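Long-range contacts in ectonucleoside triphosphate diphosphohydrolase 4 (Homo sapiens, PDB 6WG5), which belongs to the GDA1/CD39 (nucleoside phosphatase) family and has a fold of the actin-like ATPase clan: residues A[232-237]-A[369-374]; A[363-368]-A[455-460]. All coordinates share one frame; numbering follows the deposited sequence.

Contact 1 (A[232-237]-A[369-374])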
ATOM      1  N   ILE A 232       3.712   5.489  -3.083  1.00 24.02           N
ATOM      2  CA  ILE A 232       3.136   5.618  -4.416  1.00 24.61           C
ATOM      3  C   ILE A 232       3.686   4.494  -5.280  1.00 26.13           C
ATOM      4  O   ILE A 232       4.888   4.208  -5.255  1.00 22.61           O
ATOM      5  CB  ILE A 232       3.447   6.997  -5.039  1.00 19.79           C
ATOM      6  CG1 ILE A 232       2.859   7.090  -6.447  1.00 25.07           C
ATOM      7  CG2 ILE A 232       4.947   7.241  -5.074  1.00 19.52           C
ATOM      8  CD1 ILE A 232       2.907   8.486  -7.045  1.00 26.11           C
ATOM      9  N   ALA A 233       2.802   3.854  -6.044  1.00 26.53           N
ATOM     10  CA  ALA A 233       3.212   2.785  -6.945  1.00 25.46           C
ATOM     11  C   ALA A 233       2.343   2.820  -8.192  1.00 27.31           C
ATOM     12  O   ALA A 233       1.116   2.914  -8.091  1.00 24.61           O
ATOM     13  CB  ALA A 233       3.110   1.416  -6.267  1.00 24.54           C
ATOM     14  N   TYR A 234       2.976   2.737  -9.361  1.00 19.53           N
ATOM     15  CA  TYR A 234       2.228   2.704 -10.608  1.00 21.90           C
ATOM     16  C   TYR A 234       3.087   2.103 -11.710  1.00 22.50           C
ATOM     17  O   TYR A 234       4.310   2.007 -11.594  1.00 20.80           O
ATOM     18  CB  TYR A 234       1.745   4.101 -11.009  1.00 24.32           C
ATOM     19  CG  TYR A 234       2.834   5.143 -11.074  1.00 23.31           C
ATOM     20  CD1 TYR A 234       3.489   5.419 -12.266  1.00 22.92           C
ATOM     21  CD2 TYR A 234       3.196   5.863  -9.947  1.00 23.96           C
ATOM     22  CE1 TYR A 234       4.479   6.380 -12.329  1.00 23.88           C
ATOM     23  CE2 TYR A 234       4.183   6.824 -10.000  1.00 22.26           C
ATOM     24  CZ  TYR A 234       4.821   7.078 -11.191  1.00 24.60           C
ATOM     25  OH  TYR A 234       5.806   8.039 -11.236  1.00 30.64           O
ATOM     26  N   GLU A 235       2.417   1.700 -12.785  1.00 22.77           N
ATOM     27  CA  GLU A 235       3.091   1.118 -13.933  1.00 20.47           C
ATOM     28  C   GLU A 235       3.662   2.212 -14.821  1.00 25.88           C
ATOM     29  O   GLU A 235       3.052   3.269 -15.000  1.00 28.58           O
ATOM     30  CB  GLU A 235       2.121   0.252 -14.738  1.00 21.91           C
ATOM     31  CG  GLU A 235       2.731  -0.358 -15.994  1.00 24.93           C
ATOM     32  CD  GLU A 235       1.717  -1.100 -16.842  1.00 26.33           C
ATOM     33  OE1 GLU A 235       0.543  -1.195 -16.425  1.00 28.35           O
ATOM     34  OE2 GLU A 235       2.096  -1.585 -17.930  1.00 27.62           O
ATOM     35  N   VAL A 236       4.837   1.946 -15.379  1.00 28.73           N
ATOM     36  CA  VAL A 236       5.473   2.845 -16.338  1.00 30.32           C
ATOM     37  C   VAL A 236       5.403   2.173 -17.705  1.00 34.69           C
ATOM     38  O   VAL A 236       6.308   1.405 -18.063  1.00 37.14           O
ATOM     39  CB  VAL A 236       6.918   3.159 -15.930  1.00 30.89           C
ATOM     40  CG1 VAL A 236       7.534   4.173 -16.880  1.00 31.88           C
ATOM     41  CG2 VAL A 236       6.961   3.669 -14.495  1.00 30.93           C
ATOM     42  N   PRO A 237       4.355   2.418 -18.499  1.00 39.02           N
ATOM     43  CA  PRO A 237       4.192   1.627 -19.733  1.00 40.25           C
ATOM     44  C   PRO A 237       5.208   1.966 -20.808  1.00 36.89           C
ATOM     45  O   PRO A 237       5.703   1.060 -21.489  1.00 33.68           O
ATOM     46  CB  PRO A 237       2.760   1.964 -20.183  1.00 36.22           C
ATOM     47  CG  PRO A 237       2.139   2.743 -19.057  1.00 37.89           C
ATOM     48  CD  PRO A 237       3.262   3.385 -18.325  1.00 35.79           C
ATOM     49  N   VAL A 369      13.358  12.946  -4.819  1.00 28.81           N
ATOM     50  CA  VAL A 369      13.405  11.580  -5.325  1.00 27.73           C
ATOM     51  C   VAL A 369      12.890  11.565  -6.755  1.00 31.26           C
ATOM     52  O   VAL A 369      11.936  12.273  -7.096  1.00 33.64           O
ATOM     53  CB  VAL A 369      12.587  10.634  -4.425  1.00 25.82           C
ATOM     54  CG1 VAL A 369      12.499   9.242  -5.041  1.00 26.91           C
ATOM     55  CG2 VAL A 369      13.210  10.560  -3.041  1.00 24.84           C
ATOM     56  N   TYR A 370      13.519  10.749  -7.597  1.00 37.12           N
ATOM     57  CA  TYR A 370      13.126  10.669  -8.996  1.00 39.65           C
ATOM     58  C   TYR A 370      11.739  10.053  -9.134  1.00 38.88           C
ATOM     59  O   TYR A 370      11.368   9.141  -8.390  1.00 33.75           O
ATOM     60  CB  TYR A 370      14.140   9.846  -9.787  1.00 40.52           C
ATOM     61  CG  TYR A 370      13.639   9.424 -11.148  1.00 38.59           C
ATOM     62  CD1 TYR A 370      13.626  10.314 -12.212  1.00 39.20           C
ATOM     63  CD2 TYR A 370      13.172   8.134 -11.367  1.00 38.01           C
ATOM     64  CE1 TYR A 370      13.164   9.933 -13.458  1.00 38.70           C
ATOM     65  CE2 TYR A 370      12.707   7.743 -12.608  1.00 35.21           C
ATOM     66  CZ  TYR A 370      12.705   8.646 -13.650  1.00 38.81           C
ATOM     67  OH  TYR A 370      12.245   8.261 -14.888  1.00 40.94           O
ATOM     68  N   GLN A 371      10.974  10.562 -10.100  1.00 36.47           N
ATOM     69  CA  GLN A 371       9.643  10.050 -10.394  1.00 35.62           C
ATOM     70  C   GLN A 371       9.473   9.916 -11.903  1.00 32.98           C
ATOM     71  O   GLN A 371       9.610  10.911 -12.623  1.00 38.98           O
ATOM     72  CB  GLN A 371       8.570  10.974  -9.818  1.00 38.02           C
ATOM     73  CG  GLN A 371       7.148  10.516 -10.093  1.00 36.42           C
ATOM     74  CD  GLN A 371       6.107  11.420  -9.461  1.00 35.51           C
ATOM     75  OE1 GLN A 371       6.053  11.560  -8.242  1.00 38.32           O
ATOM     76  NE2 GLN A 371       5.275  12.038 -10.291  1.00 34.62           N
ATOM     77  N   PRO A 372       9.181   8.725 -12.425  1.00 28.57           N
ATOM     78  CA  PRO A 372       8.981   8.599 -13.863  1.00 29.58           C
ATOM     79  C   PRO A 372       7.757   9.378 -14.297  1.00 33.00           C
ATOM     80  O   PRO A 372       6.798   9.544 -13.522  1.00 33.61           O
ATOM     81  CB  PRO A 372       8.786   7.088 -14.064  1.00 32.60           C
ATOM     82  CG  PRO A 372       9.251   6.443 -12.815  1.00 32.37           C
ATOM     83  CD  PRO A 372       9.033   7.436 -11.735  1.00 32.23           C
ATOM     84  N   PRO A 373       7.738   9.866 -15.535  1.00 56.89           N
ATOM     85  CA  PRO A 373       6.579  10.638 -15.990  1.00 57.53           C
ATOM     86  C   PRO A 373       5.313   9.797 -15.952  1.00 52.75           C
ATOM     87  O   PRO A 373       5.328   8.602 -16.250  1.00 56.15           O
ATOM     88  CB  PRO A 373       6.955  11.033 -17.423  1.00 60.31           C
ATOM     89  CG  PRO A 373       7.929   9.987 -17.856  1.00 57.80           C
ATOM     90  CD  PRO A 373       8.704   9.630 -16.623  1.00 59.22           C
ATOM     91  N   ILE A 374       4.211  10.434 -15.570  1.00 35.49           N
ATOM     92  CA  ILE A 374       2.900   9.797 -15.536  1.00 28.53           C
ATOM     93  C   ILE A 374       2.096  10.295 -16.727  1.00 26.45           C
ATOM     94  O   ILE A 374       2.006  11.506 -16.965  1.00 32.44           O
ATOM     95  CB  ILE A 374       2.165  10.093 -14.217  1.00 32.75           C
ATOM     96  CG1 ILE A 374       2.940   9.512 -13.030  1.00 36.85           C
ATOM     97  CG2 ILE A 374       0.747   9.524 -14.254  1.00 28.06           C
ATOM     98  CD1 ILE A 374       2.400   9.944 -11.673  1.00 34.72           C
TER
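This is a buried contact between the end of strand 229-235 and the long loop that precedes strand 381-385. Y234 carries it. Its chi1 of 54° sets CG between the backbone N and the carbonyl carbon, and the ring reaches from the strand to the loop. There Y234 OH donates a hydrogen bond of 2.9 Å to P372 O. The C=O...donor angle is 133°, with the donor tilted 18° from the carbonyl plane. One face of the ring receives I374, whose CD1 sits 4.1 Å from the ring centroid in a CH-pi contact. I374 CG1 lies closer to the rim, 3.6 Å from Y234 CE1. At the ring edge, Q371 CG lies beside the hydroxyl. The ring is thus held by one polar bond at its end and aliphatic carbons on a face. Two residues further on, V236 CG2 packs on P372 CB at 3.9 Å, the two side chains crossing at about a right angle. Y274 of strand 270-279 meets the Y234 ring, touches P372 and bonds to Y370 O. The strand runs between strands 221-225 and 270-279, and Y370 anchors the loop on helix 245-254.

Contact 2 (A[363-368]-A[455-460]). With NAG (2-acetamido-2-deoxy-beta-D-glucopyranose), chain B.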
ATOM      1  N   GLN A 363      11.896  16.041 -12.939  1.00 58.45           N
ATOM      2  CA  GLN A 363      11.457  14.652 -12.780  1.00 55.63           C
ATOM      3  C   GLN A 363      11.635  14.169 -11.341  1.00 51.60           C
ATOM      4  O   GLN A 363      11.962  13.006 -11.102  1.00 53.10           O
ATOM      5  CB  GLN A 363      12.191  13.722 -13.752  1.00 56.81           C
ATOM      6  CG  GLN A 363      11.844  13.947 -15.215  1.00 62.49           C
ATOM      7  CD  GLN A 363      12.787  13.223 -16.157  1.00 70.07           C
ATOM      8  OE1 GLN A 363      12.632  12.029 -16.415  1.00 75.71           O
ATOM      9  NE2 GLN A 363      13.776  13.946 -16.674  1.00 69.40           N
ATOM     10  N   THR A 364      11.415  15.062 -10.374  1.00 39.85           N
ATOM     11  CA  THR A 364      11.497  14.714  -8.964  1.00 37.57           C
ATOM     12  C   THR A 364      10.247  15.191  -8.239  1.00 37.90           C
ATOM     13  O   THR A 364       9.643  16.203  -8.604  1.00 43.55           O
ATOM     14  CB  THR A 364      12.740  15.317  -8.296  1.00 41.26           C
ATOM     15  OG1 THR A 364      12.758  16.736  -8.495  1.00 44.78           O
ATOM     16  CG2 THR A 364      14.008  14.700  -8.871  1.00 41.53           C
ATOM     17  N   SER A 365       9.869  14.445  -7.200  1.00 35.64           N
ATOM     18  CA  SER A 365       8.671  14.739  -6.425  1.00 34.41           C
ATOM     19  C   SER A 365       9.046  15.167  -5.011  1.00 35.94           C
ATOM     20  O   SER A 365       9.548  16.276  -4.810  1.00 44.03           O
ATOM     21  CB  SER A 365       7.746  13.519  -6.400  1.00 35.59           C
ATOM     22  OG  SER A 365       8.436  12.368  -5.950  1.00 28.52           O
ATOM     23  N   LEU A 366       8.809  14.306  -4.026  1.00 28.64           N
ATOM     24  CA  LEU A 366       9.138  14.634  -2.648  1.00 28.30           C
ATOM     25  C   LEU A 366      10.595  14.312  -2.363  1.00 30.53           C
ATOM     26  O   LEU A 366      11.145  13.338  -2.883  1.00 32.52           O
ATOM     27  CB  LEU A 366       8.250  13.853  -1.679  1.00 28.91           C
ATOM     28  CG  LEU A 366       6.736  13.974  -1.844  1.00 28.99           C
ATOM     29  CD1 LEU A 366       6.037  13.121  -0.804  1.00 29.89           C
ATOM     30  CD2 LEU A 366       6.300  15.420  -1.733  1.00 33.03           C
ATOM     31  N   ASN A 367      11.221  15.135  -1.527  1.00 32.33           N
ATOM     32  CA  ASN A 367      12.561  14.862  -1.024  1.00 31.57           C
ATOM     33  C   ASN A 367      13.581  14.714  -2.147  1.00 32.31           C
ATOM     34  O   ASN A 367      14.618  14.072  -1.963  1.00 36.60           O
ATOM     35  CB  ASN A 367      12.554  13.602  -0.151  1.00 36.18           C
ATOM     36  CG  ASN A 367      13.409  13.739   1.091  1.00 39.34           C
ATOM     37  OD1 ASN A 367      13.785  14.842   1.490  1.00 37.77           O
ATOM     38  ND2 ASN A 367      13.713  12.609   1.717  1.00 40.28           N
ATOM     39  N   GLY A 368      13.303  15.294  -3.313  1.00 42.08           N
ATOM     40  CA  GLY A 368      14.214  15.195  -4.436  1.00 44.22           C
ATOM     41  C   GLY A 368      14.337  13.812  -5.035  1.00 42.78           C
ATOM     42  O   GLY A 368      15.331  13.527  -5.706  1.00 47.45           O
ATOM     43  N   ARG A 455       1.294  18.940  -6.020  1.00 27.27           N
ATOM     44  CA  ARG A 455       2.588  19.581  -6.226  1.00 27.57           C
ATOM     45  C   ARG A 455       3.731  18.680  -5.782  1.00 30.15           C
ATOM     46  O   ARG A 455       4.852  18.801  -6.284  1.00 38.89           O
ATOM     47  CB  ARG A 455       2.645  20.925  -5.496  1.00 29.70           C
ATOM     48  CG  ARG A 455       2.204  22.086  -6.378  1.00 37.30           C
ATOM     49  CD  ARG A 455       2.626  23.440  -5.831  1.00 41.05           C
ATOM     50  NE  ARG A 455       1.819  23.859  -4.691  1.00 44.73           N
ATOM     51  CZ  ARG A 455       1.716  25.117  -4.269  1.00 49.52           C
ATOM     52  NH1 ARG A 455       2.363  26.089  -4.899  1.00 52.82           N
ATOM     53  NH2 ARG A 455       0.958  25.407  -3.220  1.00 52.40           N
ATOM     54  N   GLY A 456       3.466  17.773  -4.848  1.00 28.40           N
ATOM     55  CA  GLY A 456       4.441  16.755  -4.524  1.00 27.22           C
ATOM     56  C   GLY A 456       4.630  15.816  -5.695  1.00 31.95           C
ATOM     57  O   GLY A 456       5.739  15.677  -6.221  1.00 33.25           O
ATOM     58  N   PHE A 457       3.538  15.180  -6.124  1.00 30.71           N
ATOM     59  CA  PHE A 457       3.555  14.251  -7.244  1.00 29.44           C
ATOM     60  C   PHE A 457       3.119  14.891  -8.556  1.00 32.63           C
ATOM     61  O   PHE A 457       3.196  14.236  -9.601  1.00 33.87           O
ATOM     62  CB  PHE A 457       2.656  13.046  -6.940  1.00 29.59           C
ATOM     63  CG  PHE A 457       3.102  12.238  -5.750  1.00 27.87           C
ATOM     64  CD1 PHE A 457       4.423  11.850  -5.613  1.00 28.27           C
ATOM     65  CD2 PHE A 457       2.198  11.874  -4.766  1.00 30.08           C
ATOM     66  CE1 PHE A 457       4.832  11.106  -4.521  1.00 29.32           C
ATOM     67  CE2 PHE A 457       2.602  11.133  -3.671  1.00 25.35           C
ATOM     68  CZ  PHE A 457       3.920  10.750  -3.549  1.00 26.01           C
ATOM     69  N   SER A 458       2.653  16.141  -8.525  1.00 28.75           N
ATOM     70  CA  SER A 458       2.393  16.935  -9.725  1.00 28.29           C
ATOM     71  C   SER A 458       1.171  16.449 -10.498  1.00 29.45           C
ATOM     72  O   SER A 458       1.134  16.543 -11.728  1.00 32.32           O
ATOM     73  CB  SER A 458       3.617  16.963 -10.649  1.00 33.11           C
ATOM     74  OG  SER A 458       4.738  17.529  -9.992  1.00 41.89           O
ATOM     75  N   PHE A 459       0.161  15.938  -9.804  1.00 28.82           N
ATOM     76  CA  PHE A 459      -1.083  15.587 -10.476  1.00 26.34           C
ATOM     77  C   PHE A 459      -1.828  16.862 -10.873  1.00 28.99           C
ATOM     78  O   PHE A 459      -1.927  17.795 -10.071  1.00 27.48           O
ATOM     79  CB  PHE A 459      -1.969  14.728  -9.574  1.00 25.29           C
ATOM     80  CG  PHE A 459      -1.592  13.271  -9.555  1.00 24.84           C
ATOM     81  CD1 PHE A 459      -2.265  12.358 -10.349  1.00 25.64           C
ATOM     82  CD2 PHE A 459      -0.567  12.815  -8.742  1.00 24.63           C
ATOM     83  CE1 PHE A 459      -1.925  11.018 -10.337  1.00 26.14           C
ATOM     84  CE2 PHE A 459      -0.222  11.476  -8.724  1.00 27.05           C
ATOM     85  CZ  PHE A 459      -0.903  10.575  -9.522  1.00 28.54           C
ATOM     86  N   PRO A 460      -2.358  16.938 -12.096  1.00 34.60           N
ATOM     87  CA  PRO A 460      -3.089  18.145 -12.496  1.00 27.80           C
ATOM     88  C   PRO A 460      -4.246  18.431 -11.550  1.00 27.47           C
ATOM     89  O   PRO A 460      -4.875  17.520 -11.009  1.00 24.82           O
ATOM     90  CB  PRO A 460      -3.589  17.812 -13.907  1.00 30.75           C
ATOM     91  CG  PRO A 460      -2.696  16.729 -14.390  1.00 33.01           C
ATOM     92  CD  PRO A 460      -2.309  15.942 -13.181  1.00 36.69           C
TER
HETATM   93  C1  NAG B   1      13.679  17.375   4.714  1.00 45.29           C
HETATM   94  C2  NAG B   1      14.012  16.128   5.540  1.00 44.42           C
HETATM   95  C3  NAG B   1      14.855  16.498   6.761  1.00 52.56           C
HETATM   96  C4  NAG B   1      16.050  17.360   6.373  1.00 63.35           C
HETATM   97  C5  NAG B   1      15.594  18.545   5.535  1.00 64.00           C
HETATM   98  C6  NAG B   1      16.738  19.375   5.003  1.00 67.87           C
HETATM   99  C7  NAG B   1      12.509  14.184   5.646  1.00 39.40           C
HETATM  100  C8  NAG B   1      11.217  13.652   6.187  1.00 40.97           C
HETATM  101  N2  NAG B   1      12.796  15.451   5.961  1.00 41.42           N
HETATM  102  O3  NAG B   1      15.306  15.304   7.391  1.00 49.54           O
HETATM  103  O4  NAG B   1      16.670  17.865   7.550  1.00 80.81           O
HETATM  104  O5  NAG B   1      14.871  18.069   4.395  1.00 60.73           O
HETATM  105  O6  NAG B   1      16.298  20.258   3.979  1.00 74.65           O
HETATM  106  O7  NAG B   1      13.256  13.499   4.954  1.00 41.11           O
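The C-terminal end of helix 436-456 meets a loop that also carries N367, a neighbour of a glycan attached to the protein. Within the two segments this is a packing contact with no hydrogen bond. S365 and G456 mark the closest backbone approach, their CA atoms 5.1 Å apart. L366 brings both its methyl groups to the helix end. CD2 rests on the backbone of G456, 3.6 Å from its CA; with no side chain at this position, the leucine branch can lie directly against the main chain. CD1 goes to the phenyl ring of F457, 4.2 Å from CZ. L366 CG lies anti to the carbonyl carbon (chi1 -55°), and CD1 continues the chain extended toward F457 while CD2 branches onto G456. S365 meets the same stretch of rim nearer the ring's attachment, with CB 3.8 Å from F457 CD1. Both residues approach the ring obliquely. S458 then has positive phi (72°), where the chain leaves helical geometry.

Polar links come from K358, whose NZ bonds both to S365 O and to R455 O and so bridges loop and helix end. N367 comes near the sugar, ND2 lying 3.4 Å from NAG O7, too long to be called a bond here, and its OD1 is hydrogen-bonded to N357 ND2. N357 probably carries the glycan, since it begins an Asn-Lys-Thr sequence.

V452, within helix 436-456, touches both L366 and F457. F278 of strand 270-279 covers S365 and L366. The F457 ring also reaches T230 of strand 229-235, while F459 joins an aromatic cluster with F453, F376, F381 and Y463. The contact therefore lies between the end of helix 436-456 and the inner strands 229-235 and 270-279 of the sheet.

How the contacts relate
Of the four segments, 232-237, at the end of strand 229-235, comes first. The chain later passes through 363-368 and then directly into 369-374, which closes the loop of contact 1. After strand 381-385 and several helices, 455-460 returns to 363-368 and closes contact 2. The loops cross because 363-368 lies within the loop of contact 1 while its partner 455-460 lies beyond it, so the segments alternate. Contact 1 ties the loop to a sheet strand; contact 2 ties it to the end of helix 436-456. Their centres are 10 Å apart, and Q371 joins them. Its backbone N probably bonds to Q363 O (2.8 Å), and its NE2 probably bonds to F457 O (3.1 Å).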